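Local coordinates for probable translation factor yciO (Escherichia coli, PDB 1KK9), which is of unknown function but belongs to the SUA5/YrdC family and probably binds double-stranded RNA, at residues C57-K62 and G152-S157; T158-P163 and E173-R178. All blocks are in the same frame, centred on the assembly; numbering follows the deposited sequence.

Interaction 1 (C57-K62 and G152-S157)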
ATOM      1  N   CYS A  57       6.313   2.495   4.858  1.00 26.68           N
ATOM      2  CA  CYS A  57       7.058   3.312   5.808  1.00 28.82           C
ATOM      3  C   CYS A  57       6.079   4.234   6.527  1.00 29.17           C
ATOM      4  O   CYS A  57       4.896   4.308   6.169  1.00 25.80           O
ATOM      5  CB  CYS A  57       8.128   4.149   5.097  1.00 29.22           C
ATOM      6  SG  CYS A  57       7.500   5.535   4.101  1.00 33.55           S
ATOM      7  N   LYS A  58       6.577   4.929   7.545  1.00 32.07           N
ATOM      8  CA  LYS A  58       5.746   5.842   8.308  1.00 34.04           C
ATOM      9  C   LYS A  58       5.407   7.005   7.387  1.00 35.17           C
ATOM     10  O   LYS A  58       6.193   7.355   6.511  1.00 33.80           O
ATOM     11  CB  LYS A  58       6.487   6.331   9.564  1.00 37.86           C
ATOM     12  CG  LYS A  58       5.551   6.951  10.599  1.00 40.69           C
ATOM     13  CD  LYS A  58       6.180   7.143  11.979  1.00 43.90           C
ATOM     14  CE  LYS A  58       7.376   8.078  11.962  1.00 45.68           C
ATOM     15  NZ  LYS A  58       8.539   7.403  11.332  1.00 50.34           N
ATOM     16  N   ILE A  59       4.226   7.582   7.576  1.00 35.39           N
ATOM     17  CA  ILE A  59       3.764   8.687   6.750  1.00 38.49           C
ATOM     18  C   ILE A  59       4.641   9.931   6.748  1.00 39.72           C
ATOM     19  O   ILE A  59       4.942  10.473   5.687  1.00 40.72           O
ATOM     20  CB  ILE A  59       2.343   9.121   7.151  1.00 39.13           C
ATOM     21  CG1 ILE A  59       1.329   8.087   6.668  1.00 40.38           C
ATOM     22  CG2 ILE A  59       2.025  10.485   6.537  1.00 42.29           C
ATOM     23  CD1 ILE A  59      -0.111   8.462   6.952  1.00 43.74           C
ATOM     24  N   GLU A  60       5.049  10.394   7.922  1.00 41.28           N
ATOM     25  CA  GLU A  60       5.864  11.605   7.987  1.00 43.69           C
ATOM     26  C   GLU A  60       7.365  11.442   7.849  1.00 43.04           C
ATOM     27  O   GLU A  60       8.105  12.408   8.041  1.00 44.97           O
ATOM     28  CB  GLU A  60       5.561  12.390   9.265  1.00 45.30           C
ATOM     29  CG  GLU A  60       5.214  11.538  10.457  1.00 51.10           C
ATOM     30  CD  GLU A  60       3.813  10.962  10.356  1.00 55.20           C
ATOM     31  OE1 GLU A  60       2.879  11.749  10.059  1.00 58.46           O
ATOM     32  OE2 GLU A  60       3.642   9.739  10.581  1.00 55.20           O
ATOM     33  N   ASP A  61       7.841  10.247   7.514  1.00 41.17           N
ATOM     34  CA  ASP A  61       9.281  10.086   7.349  1.00 40.75           C
ATOM     35  C   ASP A  61       9.703  10.385   5.905  1.00 39.48           C
ATOM     36  O   ASP A  61       9.515   9.558   5.001  1.00 37.77           O
ATOM     37  CB  ASP A  61       9.720   8.676   7.733  1.00 41.56           C
ATOM     38  CG  ASP A  61      11.208   8.592   7.993  1.00 43.68           C
ATOM     39  OD1 ASP A  61      12.003   8.825   7.052  1.00 44.92           O
ATOM     40  OD2 ASP A  61      11.586   8.303   9.148  1.00 45.95           O
ATOM     41  N   LYS A  62      10.273  11.573   5.690  1.00 38.32           N
ATOM     42  CA  LYS A  62      10.702  11.973   4.351  1.00 37.31           C
ATOM     43  C   LYS A  62      11.783  11.056   3.775  1.00 36.00           C
ATOM     44  O   LYS A  62      11.676  10.604   2.635  1.00 36.09           O
ATOM     45  CB  LYS A  62      11.201  13.423   4.359  1.00 38.48           C
ATOM     46  CG  LYS A  62      11.719  13.888   3.004  1.00 39.80           C
ATOM     47  CD  LYS A  62      12.100  15.363   3.014  1.00 43.33           C
ATOM     48  CE  LYS A  62      12.694  15.786   1.676  1.00 44.74           C
ATOM     49  NZ  LYS A  62      14.009  15.114   1.412  1.00 45.35           N
ATOM     50  N   GLY A 152      -1.574   2.035  14.130  1.00 34.03           N
ATOM     51  CA  GLY A 152      -2.537   3.044  14.546  1.00 33.96           C
ATOM     52  C   GLY A 152      -2.818   4.146  13.543  1.00 34.22           C
ATOM     53  O   GLY A 152      -3.490   5.124  13.860  1.00 34.86           O
ATOM     54  N   GLU A 153      -2.297   3.997  12.331  1.00 34.35           N
ATOM     55  CA  GLU A 153      -2.512   4.974  11.267  1.00 33.06           C
ATOM     56  C   GLU A 153      -2.141   4.317   9.946  1.00 30.92           C
ATOM     57  O   GLU A 153      -1.632   3.195   9.933  1.00 29.11           O
ATOM     58  CB  GLU A 153      -1.656   6.229  11.485  1.00 34.46           C
ATOM     59  CG  GLU A 153      -0.166   5.968  11.605  1.00 37.70           C
ATOM     60  CD  GLU A 153       0.651   7.258  11.631  1.00 41.54           C
ATOM     61  OE1 GLU A 153       0.213   8.231  12.283  1.00 42.91           O
ATOM     62  OE2 GLU A 153       1.737   7.299  11.007  1.00 42.01           O
ATOM     63  N   PRO A 154      -2.387   5.003   8.819  1.00 29.38           N
ATOM     64  CA  PRO A 154      -2.057   4.426   7.516  1.00 31.03           C
ATOM     65  C   PRO A 154      -0.561   4.327   7.310  1.00 30.40           C
ATOM     66  O   PRO A 154       0.221   5.062   7.909  1.00 32.11           O
ATOM     67  CB  PRO A 154      -2.687   5.401   6.517  1.00 28.77           C
ATOM     68  CG  PRO A 154      -3.757   6.072   7.301  1.00 31.76           C
ATOM     69  CD  PRO A 154      -3.105   6.274   8.646  1.00 30.36           C
HETATM   70  N   MSE A 155      -0.175   3.404   6.450  1.00 30.08           N
HETATM   71  CA  MSE A 155       1.214   3.223   6.134  1.00 30.58           C
HETATM   72  C   MSE A 155       1.424   3.731   4.719  1.00 30.84           C
HETATM   73  O   MSE A 155       0.660   3.397   3.806  1.00 30.34           O
HETATM   74  CB  MSE A 155       1.574   1.744   6.238  1.00 33.88           C
HETATM   75  CG  MSE A 155       2.971   1.419   5.815  1.00 39.38           C
HETATM   76 SE   MSE A 155       3.686   0.006   6.915  1.00 42.88          SE
HETATM   77  CE  MSE A 155       2.306  -1.317   6.698  1.00 40.05           C
ATOM     78  N   LEU A 156       2.432   4.577   4.553  1.00 29.44           N
ATOM     79  CA  LEU A 156       2.767   5.103   3.245  1.00 28.01           C
ATOM     80  C   LEU A 156       3.298   3.894   2.492  1.00 27.55           C
ATOM     81  O   LEU A 156       4.168   3.185   2.997  1.00 27.14           O
ATOM     82  CB  LEU A 156       3.853   6.167   3.356  1.00 29.18           C
ATOM     83  CG  LEU A 156       4.367   6.676   2.008  1.00 28.86           C
ATOM     84  CD1 LEU A 156       3.201   7.150   1.158  1.00 28.65           C
ATOM     85  CD2 LEU A 156       5.369   7.801   2.243  1.00 29.86           C
ATOM     86  N   SER A 157       2.775   3.657   1.293  1.00 25.71           N
ATOM     87  CA  SER A 157       3.190   2.498   0.521  1.00 26.46           C
ATOM     88  C   SER A 157       3.070   2.620  -0.996  1.00 27.83           C
ATOM     89  O   SER A 157       2.531   3.582  -1.540  1.00 26.53           O
ATOM     90  CB  SER A 157       2.360   1.275   0.939  1.00 28.09           C
ATOM     91  OG  SER A 157       1.970   1.331   2.300  1.00 28.62           O
TER
HETATM   92  O   HOH W   1       2.505   5.870   9.084  1.00 30.61           O
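Cys57 and Leu156 pair across two antiparallel strands of the mixed sheet, where strand 52-57 ends and strand 155-159 begins, and beyond the pair one bridging water and an Ile59-Pro154 contact continue it. Both bonds of this hydrogen-bonded pair form: Cys57 N to Leu156 O at 2.9 Å, Leu156 N to Cys57 O at 3.0 Å. On the face covered by helix 62-72, Cys57 SG lies 3.6 Å from Leu156 CD2, the small thiol letting this methyl lie close beneath the helix. The chain then leaves the sheet through a type I turn, Lys58 to Asp61. Ile59 lays CD1 over the Pro154 ring, 4.0 Å from its CB, and both also touch Tyr93 of helix 87-93. A single water bridges the diverging backbones, accepting from Ile59 N and donating to Pro154 O at 2.7 Å and to Glu153 OE2. Glu153 CG lies between the backbone N and the carbonyl carbon (chi1 56°), and the chain runs straight on to the water, although Glu60 OE2 stands 3.1 Å from Glu153 OE2, like charges close together. With an alanine in place of Glu153 the water loses one of its two acceptors, and its bridge from Ile59 N to Pro154 O would probably be held less firmly. Asp61 caps the following helix through Ala64 N, completing a strand-turn-helix connection of the open twisted α/β sheet of the YrdC-like fold.

Interaction 2 (T158-P163 and E173-R178). With SO4 (sulfate ion), chain B.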
ATOM      1  N   THR A 158       3.588   1.597  -1.660  1.00 26.63           N
ATOM      2  CA  THR A 158       3.524   1.456  -3.102  1.00 25.98           C
ATOM      3  C   THR A 158       3.587  -0.052  -3.235  1.00 26.90           C
ATOM      4  O   THR A 158       4.080  -0.734  -2.332  1.00 24.88           O
ATOM      5  CB  THR A 158       4.759   2.021  -3.842  1.00 28.12           C
ATOM      6  OG1 THR A 158       5.925   1.281  -3.457  1.00 29.45           O
ATOM      7  CG2 THR A 158       4.969   3.493  -3.518  1.00 29.99           C
ATOM      8  N   SER A 159       3.076  -0.580  -4.332  1.00 23.51           N
ATOM      9  CA  SER A 159       3.162  -2.007  -4.545  1.00 26.06           C
ATOM     10  C   SER A 159       4.639  -2.251  -4.849  1.00 26.25           C
ATOM     11  O   SER A 159       5.357  -1.330  -5.255  1.00 27.85           O
ATOM     12  CB  SER A 159       2.315  -2.419  -5.748  1.00 23.18           C
ATOM     13  OG  SER A 159       0.961  -2.037  -5.571  1.00 26.57           O
ATOM     14  N   LEU A 160       5.105  -3.472  -4.632  1.00 27.06           N
ATOM     15  CA  LEU A 160       6.493  -3.785  -4.928  1.00 29.84           C
ATOM     16  C   LEU A 160       6.511  -4.407  -6.304  1.00 31.99           C
ATOM     17  O   LEU A 160       6.325  -5.606  -6.464  1.00 32.11           O
ATOM     18  CB  LEU A 160       7.087  -4.752  -3.906  1.00 27.36           C
ATOM     19  CG  LEU A 160       8.562  -5.114  -4.138  1.00 25.71           C
ATOM     20  CD1 LEU A 160       9.433  -3.860  -4.152  1.00 25.08           C
ATOM     21  CD2 LEU A 160       9.023  -6.065  -3.052  1.00 24.96           C
HETATM   22  N   MSE A 161       6.724  -3.563  -7.303  1.00 36.21           N
HETATM   23  CA  MSE A 161       6.765  -4.013  -8.681  1.00 42.76           C
HETATM   24  C   MSE A 161       8.216  -4.241  -9.108  1.00 46.80           C
HETATM   25  O   MSE A 161       9.103  -3.437  -8.802  1.00 48.55           O
HETATM   26  CB  MSE A 161       6.160  -2.954  -9.600  1.00 43.06           C
HETATM   27  CG  MSE A 161       4.937  -2.246  -9.056  1.00 49.59           C
HETATM   28 SE   MSE A 161       3.275  -3.076  -9.594  1.00 51.51          SE
HETATM   29  CE  MSE A 161       3.508  -3.241 -11.497  1.00 50.70           C
ATOM     30  N   LEU A 162       8.452  -5.346  -9.805  1.00 50.43           N
ATOM     31  CA  LEU A 162       9.775  -5.627 -10.322  1.00 53.90           C
ATOM     32  C   LEU A 162       9.909  -4.509 -11.354  1.00 55.21           C
ATOM     33  O   LEU A 162       9.122  -4.429 -12.283  1.00 56.00           O
ATOM     34  CB  LEU A 162       9.787  -6.997 -10.990  1.00 54.86           C
ATOM     35  CG  LEU A 162       9.141  -8.073 -10.119  1.00 55.39           C
ATOM     36  CD1 LEU A 162       7.648  -7.959 -10.280  1.00 56.07           C
ATOM     37  CD2 LEU A 162       9.601  -9.473 -10.505  1.00 55.21           C
ATOM     38  N   PRO A 163      10.873  -3.592 -11.167  1.00 56.89           N
ATOM     39  CA  PRO A 163      11.063  -2.484 -12.108  1.00 56.93           C
ATOM     40  C   PRO A 163      10.729  -2.726 -13.582  1.00 57.26           C
ATOM     41  O   PRO A 163      11.042  -3.779 -14.174  1.00 57.43           O
ATOM     42  CB  PRO A 163      12.514  -2.107 -11.886  1.00 57.43           C
ATOM     43  CG  PRO A 163      12.630  -2.217 -10.371  1.00 57.80           C
ATOM     44  CD  PRO A 163      11.842  -3.499 -10.048  1.00 58.09           C
ATOM     45  N   GLU A 173      12.064 -14.916  -0.999  1.00 33.66           N
ATOM     46  CA  GLU A 173      13.484 -15.147  -1.244  1.00 38.48           C
ATOM     47  C   GLU A 173      13.981 -14.265  -2.382  1.00 38.78           C
ATOM     48  O   GLU A 173      15.016 -13.604  -2.254  1.00 38.99           O
ATOM     49  CB  GLU A 173      13.762 -16.621  -1.571  1.00 42.61           C
ATOM     50  CG  GLU A 173      13.604 -17.578  -0.394  1.00 48.62           C
ATOM     51  CD  GLU A 173      14.356 -17.131   0.866  1.00 53.28           C
ATOM     52  OE1 GLU A 173      15.585 -16.849   0.786  1.00 53.71           O
ATOM     53  OE2 GLU A 173      13.704 -17.072   1.942  1.00 54.24           O
ATOM     54  N   GLU A 174      13.249 -14.256  -3.494  1.00 38.15           N
ATOM     55  CA  GLU A 174      13.624 -13.431  -4.635  1.00 38.22           C
ATOM     56  C   GLU A 174      13.720 -11.971  -4.179  1.00 36.67           C
ATOM     57  O   GLU A 174      14.657 -11.255  -4.544  1.00 36.45           O
ATOM     58  CB  GLU A 174      12.585 -13.565  -5.763  1.00 40.45           C
ATOM     59  CG  GLU A 174      12.689 -14.836  -6.629  1.00 44.83           C
ATOM     60  CD  GLU A 174      11.511 -14.971  -7.616  1.00 48.93           C
ATOM     61  OE1 GLU A 174      11.070 -13.926  -8.157  1.00 50.38           O
ATOM     62  OE2 GLU A 174      11.024 -16.112  -7.854  1.00 46.32           O
ATOM     63  N   ILE A 175      12.744 -11.531  -3.384  1.00 34.54           N
ATOM     64  CA  ILE A 175      12.749 -10.163  -2.881  1.00 31.62           C
ATOM     65  C   ILE A 175      13.995  -9.940  -2.035  1.00 32.14           C
ATOM     66  O   ILE A 175      14.640  -8.899  -2.118  1.00 31.21           O
ATOM     67  CB  ILE A 175      11.498  -9.868  -2.009  1.00 31.06           C
ATOM     68  CG1 ILE A 175      10.246  -9.804  -2.894  1.00 29.08           C
ATOM     69  CG2 ILE A 175      11.683  -8.547  -1.256  1.00 30.36           C
ATOM     70  CD1 ILE A 175       8.949  -9.660  -2.123  1.00 27.87           C
ATOM     71  N   LYS A 176      14.334 -10.931  -1.224  1.00 34.03           N
ATOM     72  CA  LYS A 176      15.504 -10.830  -0.369  1.00 37.15           C
ATOM     73  C   LYS A 176      16.769 -10.664  -1.188  1.00 38.05           C
ATOM     74  O   LYS A 176      17.612  -9.838  -0.858  1.00 38.73           O
ATOM     75  CB  LYS A 176      15.631 -12.072   0.518  1.00 38.39           C
ATOM     76  CG  LYS A 176      16.618 -11.900   1.672  1.00 41.72           C
ATOM     77  CD  LYS A 176      16.439 -12.994   2.735  1.00 45.81           C
ATOM     78  CE  LYS A 176      17.184 -14.272   2.377  1.00 48.09           C
ATOM     79  NZ  LYS A 176      18.666 -14.068   2.487  1.00 49.49           N
ATOM     80  N   ASP A 177      16.905 -11.439  -2.260  1.00 40.14           N
ATOM     81  CA  ASP A 177      18.106 -11.347  -3.084  1.00 43.09           C
ATOM     82  C   ASP A 177      18.209  -9.993  -3.767  1.00 43.53           C
ATOM     83  O   ASP A 177      19.302  -9.465  -3.967  1.00 44.34           O
ATOM     84  CB  ASP A 177      18.130 -12.441  -4.162  1.00 45.86           C
ATOM     85  CG  ASP A 177      18.186 -13.848  -3.580  1.00 49.28           C
ATOM     86  OD1 ASP A 177      18.677 -14.015  -2.436  1.00 51.97           O
ATOM     87  OD2 ASP A 177      17.746 -14.795  -4.281  1.00 50.69           O
ATOM     88  N   ARG A 178      17.067  -9.424  -4.131  1.00 42.80           N
ATOM     89  CA  ARG A 178      17.077  -8.144  -4.812  1.00 41.99           C
ATOM     90  C   ARG A 178      17.172  -6.923  -3.902  1.00 40.91           C
ATOM     91  O   ARG A 178      17.771  -5.924  -4.292  1.00 42.46           O
ATOM     92  CB  ARG A 178      15.832  -8.024  -5.706  1.00 42.27           C
ATOM     93  CG  ARG A 178      15.704  -6.688  -6.450  1.00 46.24           C
ATOM     94  CD  ARG A 178      14.273  -6.478  -7.020  1.00 47.34           C
ATOM     95  NE  ARG A 178      13.900  -5.062  -7.074  1.00 48.89           N
ATOM     96  CZ  ARG A 178      12.648  -4.610  -7.168  1.00 50.22           C
ATOM     97  NH1 ARG A 178      11.623  -5.456  -7.226  1.00 49.45           N
ATOM     98  NH2 ARG A 178      12.412  -3.302  -7.177  1.00 50.12           N
TER
HETATM   99  S   SO4 B 225       1.174   1.021  -7.252  1.00 32.59           S
HETATM  100  O1  SO4 B 225       2.408   0.926  -6.456  1.00 33.53           O
HETATM  101  O2  SO4 B 225       0.584   2.361  -7.106  1.00 34.69           O
HETATM  102  O3  SO4 B 225       1.502   0.770  -8.661  1.00 32.04           O
HETATM  103  O4  SO4 B 225       0.173   0.033  -6.794  1.00 33.49           O
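The extended chain leaving strand 155-159 passes helix 172-179 at a distance, the nearest CA atoms, those of Leu160 and Ile175, being 9.2 Å apart, so side chains from the helix have to cross the gap, and no hydrogen bond links the two segments. Leu160 spans much of it from the other bank. With CG anti to the backbone N (chi1 -179°), it sends CD2 toward the helix to meet Ile175 CD1 at 3.7 Å, the two branched chains crossing at a slant. Both are buried, which suits their wholly apolar surfaces, and Leu55 and Tyr53 of strand 52-57 add to this layer. In the open twisted α/β sheet of the YrdC-like fold, the contact joins the loop just after strand 155-159 to helix 172-179. Farther along, Arg178 reaches back from the helix on a long chain, extended through its first two torsions and bent at chi3. Pro163 CD lies over one face of its guanidinium, in an approach too short to be relied on in detail, while Met161 O sits at the guanidinium edge, 3.6 Å from Arg178 NH1. The charge is met by Glu169, which forms a salt bridge with NH1. At the strand end, Ser159 holds a sulfate ion, probably from the crystallisation liquor: Ser159 N donates to O1 at 2.7 Å in a fairly straight bond (159°), and Ser159 OG donates to O4 at 2.5 Å, a very short bond whose exact length should not be pressed. Arg72, His78 and Arg211 also hydrogen-bond this anion, and Arg137 hydrogen-bonds Ser159 OG.

In the fold
Strand 155-159 serves both contacts in succession: interaction 1 takes its beginning and interaction 2 the loop that leaves its end, with centres about 19 Å apart. Interaction 1 is the more buried and lies nearer the middle of the chain, about 10 Å from its centre against about 14 Å. There the backbones themselves are joined, and a bridging water serves polar groups where they separate. Interaction 2 pairs loop with helix without any backbone hydrogen bond between them, grading from a buried aliphatic core to an arginine at the surface. Helix 62-72 borders both, touching Cys57 and Leu156 in one and Thr158, Met161 and Arg178 in the other.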